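Side-chain contacts in aminotransferase (Psychrobacter arcticus 273-4, PDB 3IF2), which is a putative amino-acid aminotransferase that uses pyridoxal 5'-phosphate and probably transfers amino groups between valine and pyruvate: residues S70-I73 / I74-N78; S406-Q409 / H410-E413; D422-T425 / L426-G429; V93-F96 / N97-Y100. All blocks are in the same frame, centred on the assembly; numbering follows the deposited sequence.

Contact 1: residues S70-I73 / I74-N78; sequences SSAI and ISMAN
Met-76, modelled as selenomethionine, meets Ile-73 and Ala-72 one turn back along a short helix. Its terminal methyl CE lies 3.9 Å from Ala-72 CB, and CD1 of Ile-73 stands 3.9 Å from Met-76 SE, the two longer chains crossing at a slant. A bend at chi3 (-96°) turns the methyl back over the preceding turn, where a flexible, unbranched chain can fit between a small alanine and a beta-branched isoleucine. On another side of the helix, Ile-74 lays CG1 3.5 Å from Ser-70 O, while Ser-75 CB rests against the carbonyl of Ser-71.

Behind these contacts stands an unbroken i to i+4 ladder: the amides of residues 74 to 77 bond to the carbonyls of residues 70 to 73, among them Met-76 N to Ala-72 O at 2.9 Å. Beyond these rungs, Asn-78 ND2 reaches back to Ile-74 O, 2.8 Å away and almost perfectly straight (178°), in the carbonyl plane on a lone pair. Ser-71 OG bonds to Asp-62, and in the second subunit Met-282 packs on Met-76 and Tyr-56 on Ala-72.

With Ser-70 at its N-cap, this is a short alpha-helix at the dimer interface. It leads to Tyr-79, a known pyridoxal 5'-phosphate-binding residue that probably serves the neighbouring subunit's site, as in other fold-type I aminotransferases.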
loop_
_atom_site.group_PDB
_atom_site.type_symbol
_atom_site.label_atom_id
_atom_site.label_comp_id
_atom_site.label_asym_id
_atom_site.label_seq_id
_atom_site.Cartn_x
_atom_site.Cartn_y
_atom_site.Cartn_z
ATOM N N SER A 70 21.084 -13.786 6.015
ATOM C CA SER A 70 21.532 -12.575 5.320
ATOM C C SER A 70 20.568 -11.388 5.505
ATOM O O SER A 70 19.425 -11.575 5.896
ATOM C CB SER A 70 21.723 -12.846 3.826
ATOM O OG SER A 70 20.560 -13.401 3.255
ATOM N N SER A 71 21.046 -10.175 5.227
ATOM C CA SER A 71 20.225 -8.940 5.351
ATOM C C SER A 71 18.941 -9.028 4.525
ATOM O O SER A 71 17.876 -8.661 4.995
ATOM C CB SER A 71 21.019 -7.682 4.934
ATOM O OG SER A 71 22.068 -7.412 5.832
ATOM N N ALA A 72 19.078 -9.547 3.305
ATOM C CA ALA A 72 17.963 -9.797 2.406
ATOM C C ALA A 72 16.908 -10.675 3.085
ATOM O O ALA A 72 15.732 -10.319 3.082
ATOM C CB ALA A 72 18.447 -10.421 1.096
ATOM N N ILE A 73 17.327 -11.790 3.691
ATOM C CA ILE A 73 16.389 -12.672 4.415
ATOM C C ILE A 73 15.725 -11.987 5.625
ATOM O O ILE A 73 14.513 -12.102 5.815
ATOM C CB ILE A 73 17.074 -14.036 4.824
ATOM C CG1 ILE A 73 17.308 -14.911 3.574
ATOM C CG2 ILE A 73 16.263 -14.796 5.860
ATOM C CD1 ILE A 73 16.072 -15.220 2.669
ATOM N N ILE A 74 16.502 -11.256 6.412
ATOM C CA ILE A 74 15.979 -10.591 7.612
ATOM C C ILE A 74 14.916 -9.541 7.229
ATOM O O ILE A 74 13.854 -9.442 7.876
ATOM C CB ILE A 74 17.149 -9.998 8.495
ATOM C CG1 ILE A 74 17.983 -11.152 9.104
ATOM C CG2 ILE A 74 16.628 -9.109 9.613
ATOM C CD1 ILE A 74 19.313 -10.714 9.725
ATOM N N SER A 75 15.212 -8.813 6.151
ATOM C CA SER A 75 14.352 -7.782 5.581
ATOM C C SER A 75 13.039 -8.414 5.031
ATOM O O SER A 75 11.943 -7.942 5.324
ATOM C CB SER A 75 15.158 -7.034 4.522
ATOM O OG SER A 75 14.463 -5.930 4.023
HETATM N N MSE A 76 13.165 -9.488 4.249
HETATM C CA MSE A 76 12.008 -10.305 3.787
HETATM C C MSE A 76 11.129 -10.949 4.893
HETATM O O MSE A 76 9.901 -10.987 4.788
HETATM C CB MSE A 76 12.532 -11.530 3.021
HETATM C CG MSE A 76 12.468 -11.466 1.564
HETATM SE SE MSE A 76 13.311 -13.063 0.880
HETATM C CE MSE A 76 14.957 -12.092 0.652
ATOM N N ALA A 77 11.809 -11.549 5.877
ATOM C CA ALA A 77 11.182 -12.404 6.896
ATOM C C ALA A 77 10.476 -11.723 8.055
ATOM O O ALA A 77 9.906 -12.417 8.890
ATOM C CB ALA A 77 12.202 -13.427 7.434
ATOM N N ASN A 78 10.512 -10.393 8.106
ATOM C CA ASN A 78 9.949 -9.610 9.211
ATOM C C ASN A 78 9.195 -8.359 8.757
ATOM O O ASN A 78 9.628 -7.663 7.813
ATOM C CB ASN A 78 11.081 -9.143 10.121
ATOM C CG ASN A 78 11.811 -10.275 10.767
ATOM O OD1 ASN A 78 11.380 -10.774 11.802
ATOM N ND2 ASN A 78 12.940 -10.676 10.185
#

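Contact 2: residues S406-Q409 / H410-E413; sequences SDYQ and HAHE
Gln-409 reaches along its own turn to Glu-413, and its amide NE2 donates to OE2 at 3.0 Å. The glutamine is fully extended, with CG opposite the backbone N (chi1 178°), which carries the amide out to the carboxylate; the chains cross with their planes 69° apart. OE2 is met on its syn side, though from out of the carboxylate plane. A water completes the link, donating to Glu-413 OE1 at 2.8 Å and accepting weakly from Gln-409 NE2. Glu-413 OE1 also takes a bond from Trp-371 NE1, so the buried carboxylate is gripped at both oxygens. Replacing Glu-413 by alanine is likely to leave the Gln-409 amide without its acceptor and the Trp-371 N-H without its mate.

The Tyr-408 ring lies against Ala-411. Ala-411 N sits 4.0 Å above the centre of one face of the ring, and Ala-411 CB comes within 3.4 Å of Tyr-408 CD2, a close approach that a small methyl fits. His-410 runs alongside the tyrosine, pointing the same way, its CB 3.7 Å from Tyr-408 CE1. The imidazole continues to Tyr-189 through NE2 and meets Trp-371 edge-to-face.

The backbone is held by His-412 N bonding to Gln-409 O at 2.9 Å, and by Glu-413 N bonding to His-410 O. These two successive i to i+3 bonds form a short 3-10 segment, which delivers the chain from a surface loop into strand 414-418 of the six-stranded mixed sheet.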
loop_
_atom_site.group_PDB
_atom_site.type_symbol
_atom_site.label_atom_id
_atom_site.label_comp_id
_atom_site.label_asym_id
_atom_site.label_seq_id
_atom_site.Cartn_x
_atom_site.Cartn_y
_atom_site.Cartn_z
ATOM N N SER A 406 -13.748 22.490 -19.391
ATOM C CA SER A 406 -14.646 22.442 -20.562
ATOM C C SER A 406 -14.539 23.640 -21.507
ATOM O O SER A 406 -14.688 23.448 -22.716
ATOM C CB SER A 406 -16.113 22.194 -20.170
ATOM O OG SER A 406 -16.544 23.112 -19.202
ATOM N N ASP A 407 -14.264 24.840 -20.968
ATOM C CA ASP A 407 -14.051 26.059 -21.793
ATOM C C ASP A 407 -12.720 26.750 -21.418
ATOM O O ASP A 407 -12.664 27.955 -21.201
ATOM C CB ASP A 407 -15.265 27.013 -21.695
ATOM C CG ASP A 407 -15.205 28.173 -22.698
ATOM O OD1 ASP A 407 -14.672 28.013 -23.809
ATOM O OD2 ASP A 407 -15.692 29.262 -22.362
ATOM N N TYR A 408 -11.656 25.952 -21.338
ATOM C CA TYR A 408 -10.303 26.424 -21.009
ATOM C C TYR A 408 -9.428 26.079 -22.209
ATOM O O TYR A 408 -8.972 24.942 -22.320
ATOM C CB TYR A 408 -9.818 25.773 -19.689
ATOM C CG TYR A 408 -8.461 26.228 -19.134
ATOM C CD1 TYR A 408 -7.822 27.404 -19.578
ATOM C CD2 TYR A 408 -7.865 25.544 -18.072
ATOM C CE1 TYR A 408 -6.608 27.839 -19.037
ATOM C CE2 TYR A 408 -6.627 25.980 -17.527
ATOM C CZ TYR A 408 -6.013 27.132 -18.028
ATOM O OH TYR A 408 -4.826 27.596 -17.515
ATOM N N GLN A 409 -9.233 27.054 -23.111
ATOM C CA GLN A 409 -8.463 26.872 -24.356
ATOM C C GLN A 409 -7.095 26.242 -24.114
ATOM O O GLN A 409 -6.777 25.215 -24.703
ATOM C CB GLN A 409 -8.305 28.213 -25.105
ATOM C CG GLN A 409 -7.473 28.177 -26.406
ATOM C CD GLN A 409 -7.339 29.538 -27.101
ATOM O OE1 GLN A 409 -8.195 30.406 -26.963
ATOM N NE2 GLN A 409 -6.263 29.705 -27.882
ATOM N N HIS A 410 -6.322 26.847 -23.221
ATOM C CA HIS A 410 -4.974 26.380 -22.920
ATOM C C HIS A 410 -4.921 24.903 -22.480
ATOM O O HIS A 410 -4.005 24.185 -22.885
ATOM C CB HIS A 410 -4.302 27.281 -21.885
ATOM C CG HIS A 410 -2.833 27.020 -21.726
ATOM N ND1 HIS A 410 -1.904 27.415 -22.663
ATOM C CD2 HIS A 410 -2.137 26.414 -20.735
ATOM C CE1 HIS A 410 -0.700 27.061 -22.258
ATOM N NE2 HIS A 410 -0.813 26.459 -21.089
ATOM N N ALA A 411 -5.911 24.459 -21.699
ATOM C CA ALA A 411 -6.018 23.056 -21.265
ATOM C C ALA A 411 -6.311 22.057 -22.408
ATOM O O ALA A 411 -6.199 20.850 -22.195
ATOM C CB ALA A 411 -7.061 22.901 -20.126
ATOM N N HIS A 412 -6.695 22.542 -23.587
ATOM C CA HIS A 412 -6.926 21.702 -24.767
ATOM C C HIS A 412 -5.849 21.867 -25.852
ATOM O O HIS A 412 -6.013 21.325 -26.962
ATOM C CB HIS A 412 -8.315 22.015 -25.362
ATOM C CG HIS A 412 -9.442 21.672 -24.444
ATOM N ND1 HIS A 412 -9.719 20.374 -24.067
ATOM C CD2 HIS A 412 -10.356 22.451 -23.822
ATOM C CE1 HIS A 412 -10.761 20.369 -23.253
ATOM N NE2 HIS A 412 -11.165 21.617 -23.088
ATOM N N GLU A 413 -4.751 22.571 -25.541
ATOM C CA GLU A 413 -3.674 22.864 -26.517
ATOM C C GLU A 413 -2.301 22.252 -26.214
ATOM O O GLU A 413 -1.377 22.468 -26.974
ATOM C CB GLU A 413 -3.559 24.390 -26.725
ATOM C CG GLU A 413 -4.722 24.976 -27.521
ATOM C CD GLU A 413 -4.581 26.459 -27.820
ATOM O OE1 GLU A 413 -3.677 27.123 -27.250
ATOM O OE2 GLU A 413 -5.403 26.969 -28.633
HETATM O O HOH W 1 -3.106 29.473 -28.652
#

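Contact 3: residues D422-T425 / L426-G429; sequences DEQT and LIDG
Leu-426 presses on the turn before it along the packed side of this helix start, its CB 3.6 Å from Glu-423 O while its amide N bonds to Asp-422 O at 3.2 Å. Gly-429, also buried, donates its N to Thr-425 O at 2.9 Å. A CB on this residue would come tight against that same oxygen, so the lack of a side chain suits the spot.

The solvent side is looser. At its exposed end Asp-422 is the N-cap: OD1 accepts from Thr-425 N at 3.2 Å, the amide approaching from above the carboxylate plane. A short acid suits this place because it can turn back on that amide, and its charge probably also sits well with the positive end of the helix dipole. Gln-424 starts with CG opposite its backbone N and then bends at chi2 (57°), swinging the amide along the helix toward Asp-428. NE2 comes 2.7 Å from Asp-428 OD1, but the bond is weak, for the N-H points well off line (116°) and the amide and carboxylate planes are 70° apart. With alanine in place of Asp-428, the Gln-424 amide would probably lose this acceptor and be free to swing. Gln-424 OE1 meanwhile brushes Ile-427 CD1 at 3.7 Å.

Leu-426 packs on Gln-340 of the long helix 324-351, and Ile-427, partly exposed, on Leu-347 of the same helix, while Leu-37 and Ile-419 from adjoining loops also cover Leu-426. Helix 423-441 thus begins laid against helix 324-351, soon after strand 414-418.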
loop_
_atom_site.group_PDB
_atom_site.type_symbol
_atom_site.label_atom_id
_atom_site.label_comp_id
_atom_site.label_asym_id
_atom_site.label_seq_id
_atom_site.Cartn_x
_atom_site.Cartn_y
_atom_site.Cartn_z
ATOM N N ASP A 422 13.520 5.154 -25.159
ATOM C CA ASP A 422 14.764 4.998 -25.911
ATOM C C ASP A 422 14.743 5.914 -27.145
ATOM O O ASP A 422 13.687 6.397 -27.599
ATOM C CB ASP A 422 15.148 3.536 -26.226
ATOM C CG ASP A 422 14.217 2.862 -27.218
ATOM O OD1 ASP A 422 14.193 3.232 -28.430
ATOM O OD2 ASP A 422 13.544 1.897 -26.793
ATOM N N GLU A 423 15.940 6.151 -27.650
ATOM C CA GLU A 423 16.168 7.084 -28.728
ATOM C C GLU A 423 15.314 6.796 -29.958
ATOM O O GLU A 423 14.658 7.699 -30.462
ATOM C CB GLU A 423 17.662 7.102 -29.041
ATOM C CG GLU A 423 18.116 8.139 -30.062
ATOM C CD GLU A 423 19.621 8.380 -30.040
ATOM O OE1 GLU A 423 20.288 8.176 -28.980
ATOM O OE2 GLU A 423 20.128 8.807 -31.097
ATOM N N GLN A 424 15.244 5.532 -30.382
ATOM C CA GLN A 424 14.461 5.186 -31.576
ATOM C C GLN A 424 12.952 5.458 -31.408
ATOM O O GLN A 424 12.295 5.833 -32.385
ATOM C CB GLN A 424 14.739 3.746 -32.059
ATOM C CG GLN A 424 14.237 3.423 -33.498
ATOM C CD GLN A 424 14.810 4.365 -34.600
ATOM O OE1 GLN A 424 15.963 4.807 -34.527
ATOM N NE2 GLN A 424 13.993 4.669 -35.610
ATOM N N THR A 425 12.420 5.287 -30.190
ATOM C CA THR A 425 11.016 5.586 -29.908
ATOM C C THR A 425 10.772 7.104 -30.066
ATOM O O THR A 425 9.793 7.494 -30.676
ATOM C CB THR A 425 10.550 5.056 -28.516
ATOM O OG1 THR A 425 10.773 3.645 -28.432
ATOM C CG2 THR A 425 9.065 5.326 -28.289
ATOM N N LEU A 426 11.679 7.934 -29.541
ATOM C CA LEU A 426 11.579 9.400 -29.662
ATOM C C LEU A 426 11.672 9.898 -31.114
ATOM O O LEU A 426 10.948 10.833 -31.475
ATOM C CB LEU A 426 12.622 10.125 -28.787
ATOM C CG LEU A 426 12.417 10.202 -27.261
ATOM C CD1 LEU A 426 13.758 10.515 -26.566
ATOM C CD2 LEU A 426 11.328 11.220 -26.857
ATOM N N ILE A 427 12.539 9.285 -31.927
ATOM C CA ILE A 427 12.694 9.655 -33.345
ATOM C C ILE A 427 11.400 9.342 -34.146
ATOM O O ILE A 427 10.875 10.207 -34.862
ATOM C CB ILE A 427 13.924 8.923 -34.037
ATOM C CG1 ILE A 427 15.270 9.320 -33.403
ATOM C CG2 ILE A 427 13.984 9.215 -35.548
ATOM C CD1 ILE A 427 16.446 8.428 -33.862
ATOM N N ASP A 428 10.933 8.098 -34.013
ATOM C CA ASP A 428 9.720 7.608 -34.682
ATOM C C ASP A 428 8.456 8.370 -34.251
ATOM O O ASP A 428 7.662 8.786 -35.095
ATOM C CB ASP A 428 9.507 6.104 -34.402
ATOM C CG ASP A 428 10.596 5.210 -34.994
ATOM O OD1 ASP A 428 11.493 5.684 -35.732
ATOM O OD2 ASP A 428 10.537 3.999 -34.708
ATOM N N GLY A 429 8.292 8.530 -32.935
ATOM C CA GLY A 429 7.150 9.205 -32.326
ATOM C C GLY A 429 7.042 10.657 -32.724
ATOM O O GLY A 429 5.982 11.092 -33.157
#

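Contact 4: residues V93-F96 / N97-Y100; sequences VGFF and NRHY
Phe-95 and His-99, one turn apart, make the aromatic core of this contact. The imidazole turns an edge to the phenyl face, with His-99 CD2 3.6 Å above the plane of the Phe-95 ring and over its centre; the centroids are 4.7 Å apart and the planes 63° from each other, an edge-to-face pair. Phe-95 sends its ring along the helix with CG opposite the backbone N (chi1 -179°), which brings the face beneath the histidine. Phe-96 and Tyr-100 make a plain apolar contact: Tyr-100 CD2 lies in the plane of the Phe-96 ring, at its edge, 3.9 Å from Phe-96 CD1.

Among charged and polar groups, Arg-98 folds back through a bend at chi3 and sets NH2 3.5 Å from Phe-95 CD2. It arrives at the ring's edge, near its plane, with guanidinium and phenyl 88° apart, so this is not a cation-pi stack. Asn-97 runs alongside Val-93, its ND2 3.5 Å from Val-93 CG1, and directs OD1 to the amide of Leu-104.

Backbone bonds join each residue from Asn-97 to Tyr-100 to the fourth before it, among them Tyr-100 N to Phe-96 O at 2.7 Å.

Arg-98 NH2 and His-99 NE2 both reach Asp-323 OD1, the first as a salt bridge. Phenylalanine thus supplies a nonpolar wall beside a cation and an imidazole that share one carboxylate; the acid would probably stabilise positive charge on the histidine, while the nearby arginine would work against it.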
loop_
_atom_site.group_PDB
_atom_site.type_symbol
_atom_site.label_atom_id
_atom_site.label_comp_id
_atom_site.label_asym_id
_atom_site.label_seq_id
_atom_site.Cartn_x
_atom_site.Cartn_y
_atom_site.Cartn_z
ATOM N N VAL A 93 17.822 9.983 8.483
ATOM C CA VAL A 93 18.049 11.008 9.521
ATOM C C VAL A 93 19.480 11.536 9.419
ATOM O O VAL A 93 19.693 12.739 9.272
ATOM C CB VAL A 93 17.794 10.453 10.964
ATOM C CG1 VAL A 93 18.345 11.390 12.034
ATOM C CG2 VAL A 93 16.292 10.174 11.187
ATOM N N GLY A 94 20.449 10.619 9.485
ATOM C CA GLY A 94 21.870 10.968 9.362
ATOM C C GLY A 94 22.178 11.735 8.084
ATOM O O GLY A 94 22.801 12.804 8.122
ATOM N N PHE A 95 21.697 11.194 6.965
ATOM C CA PHE A 95 21.850 11.768 5.612
ATOM C C PHE A 95 21.329 13.215 5.467
ATOM O O PHE A 95 22.073 14.092 4.984
ATOM C CB PHE A 95 21.156 10.847 4.596
ATOM C CG PHE A 95 21.249 11.305 3.172
ATOM C CD1 PHE A 95 20.265 12.138 2.633
ATOM C CD2 PHE A 95 22.303 10.891 2.360
ATOM C CE1 PHE A 95 20.342 12.575 1.324
ATOM C CE2 PHE A 95 22.391 11.312 1.046
ATOM C CZ PHE A 95 21.411 12.171 0.526
ATOM N N PHE A 96 20.070 13.463 5.859
ATOM C CA PHE A 96 19.519 14.819 5.799
ATOM C C PHE A 96 20.229 15.789 6.752
ATOM O O PHE A 96 20.463 16.958 6.384
ATOM C CB PHE A 96 18.008 14.841 6.028
ATOM C CG PHE A 96 17.214 14.223 4.900
ATOM C CD1 PHE A 96 17.250 14.778 3.625
ATOM C CD2 PHE A 96 16.403 13.110 5.115
ATOM C CE1 PHE A 96 16.523 14.214 2.579
ATOM C CE2 PHE A 96 15.669 12.559 4.072
ATOM C CZ PHE A 96 15.723 13.112 2.805
ATOM N N ASN A 97 20.571 15.315 7.950
ATOM C CA ASN A 97 21.312 16.136 8.932
ATOM C C ASN A 97 22.745 16.481 8.470
ATOM O O ASN A 97 23.207 17.580 8.729
ATOM C CB ASN A 97 21.316 15.481 10.338
ATOM C CG ASN A 97 19.957 15.538 11.031
ATOM O OD1 ASN A 97 19.124 16.388 10.738
ATOM N ND2 ASN A 97 19.743 14.645 11.971
ATOM N N ARG A 98 23.427 15.536 7.804
ATOM C CA ARG A 98 24.765 15.764 7.196
ATOM C C ARG A 98 24.707 16.836 6.129
ATOM O O ARG A 98 25.539 17.734 6.104
ATOM C CB ARG A 98 25.311 14.513 6.453
ATOM C CG ARG A 98 25.953 13.429 7.286
ATOM C CD ARG A 98 26.855 12.484 6.432
ATOM N NE ARG A 98 26.197 11.710 5.366
ATOM C CZ ARG A 98 25.447 10.610 5.542
ATOM N NH1 ARG A 98 25.130 10.147 6.764
ATOM N NH2 ARG A 98 24.951 9.982 4.472
ATOM N N HIS A 99 23.743 16.692 5.228
ATOM C CA HIS A 99 23.621 17.564 4.065
ATOM C C HIS A 99 22.842 18.885 4.240
ATOM O O HIS A 99 23.094 19.820 3.468
ATOM C CB HIS A 99 23.058 16.758 2.880
ATOM C CG HIS A 99 23.976 15.673 2.411
ATOM N ND1 HIS A 99 25.201 15.942 1.844
ATOM C CD2 HIS A 99 23.849 14.327 2.410
ATOM C CE1 HIS A 99 25.792 14.809 1.518
ATOM N NE2 HIS A 99 24.994 13.814 1.857
ATOM N N TYR A 100 21.920 18.963 5.215
ATOM C CA TYR A 100 21.059 20.161 5.404
ATOM C C TYR A 100 20.945 20.760 6.809
ATOM O O TYR A 100 20.442 21.884 6.946
ATOM C CB TYR A 100 19.652 19.873 4.869
ATOM C CG TYR A 100 19.659 19.358 3.450
ATOM C CD1 TYR A 100 19.876 20.230 2.391
ATOM C CD2 TYR A 100 19.497 17.988 3.164
ATOM C CE1 TYR A 100 19.914 19.771 1.068
ATOM C CE2 TYR A 100 19.535 17.513 1.831
ATOM C CZ TYR A 100 19.744 18.421 0.800
ATOM O OH TYR A 100 19.801 18.039 -0.498
#

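Overall arrangement
All four contacts are local ones within a continuous piece of backbone, and none touches another. Contacts 1, 3 and 4 lie on separate alpha-helices, the first and last on helices consecutive in the chain, whereas contact 2 is a 3-10 turn in a loop. Contact 1 is the most buried and the one pressed against the second subunit, and its side chains meet through apolar atoms. Contact 4 mixes aromatic packing with charge near an aspartate. Contacts 2 and 3, about 15 Å apart at their nearest atoms and flanking strand 414-418, each pair a glutamine amide with a carboxylate, but contact 2's acid is buried and multiply bonded while contact 3's link is weak.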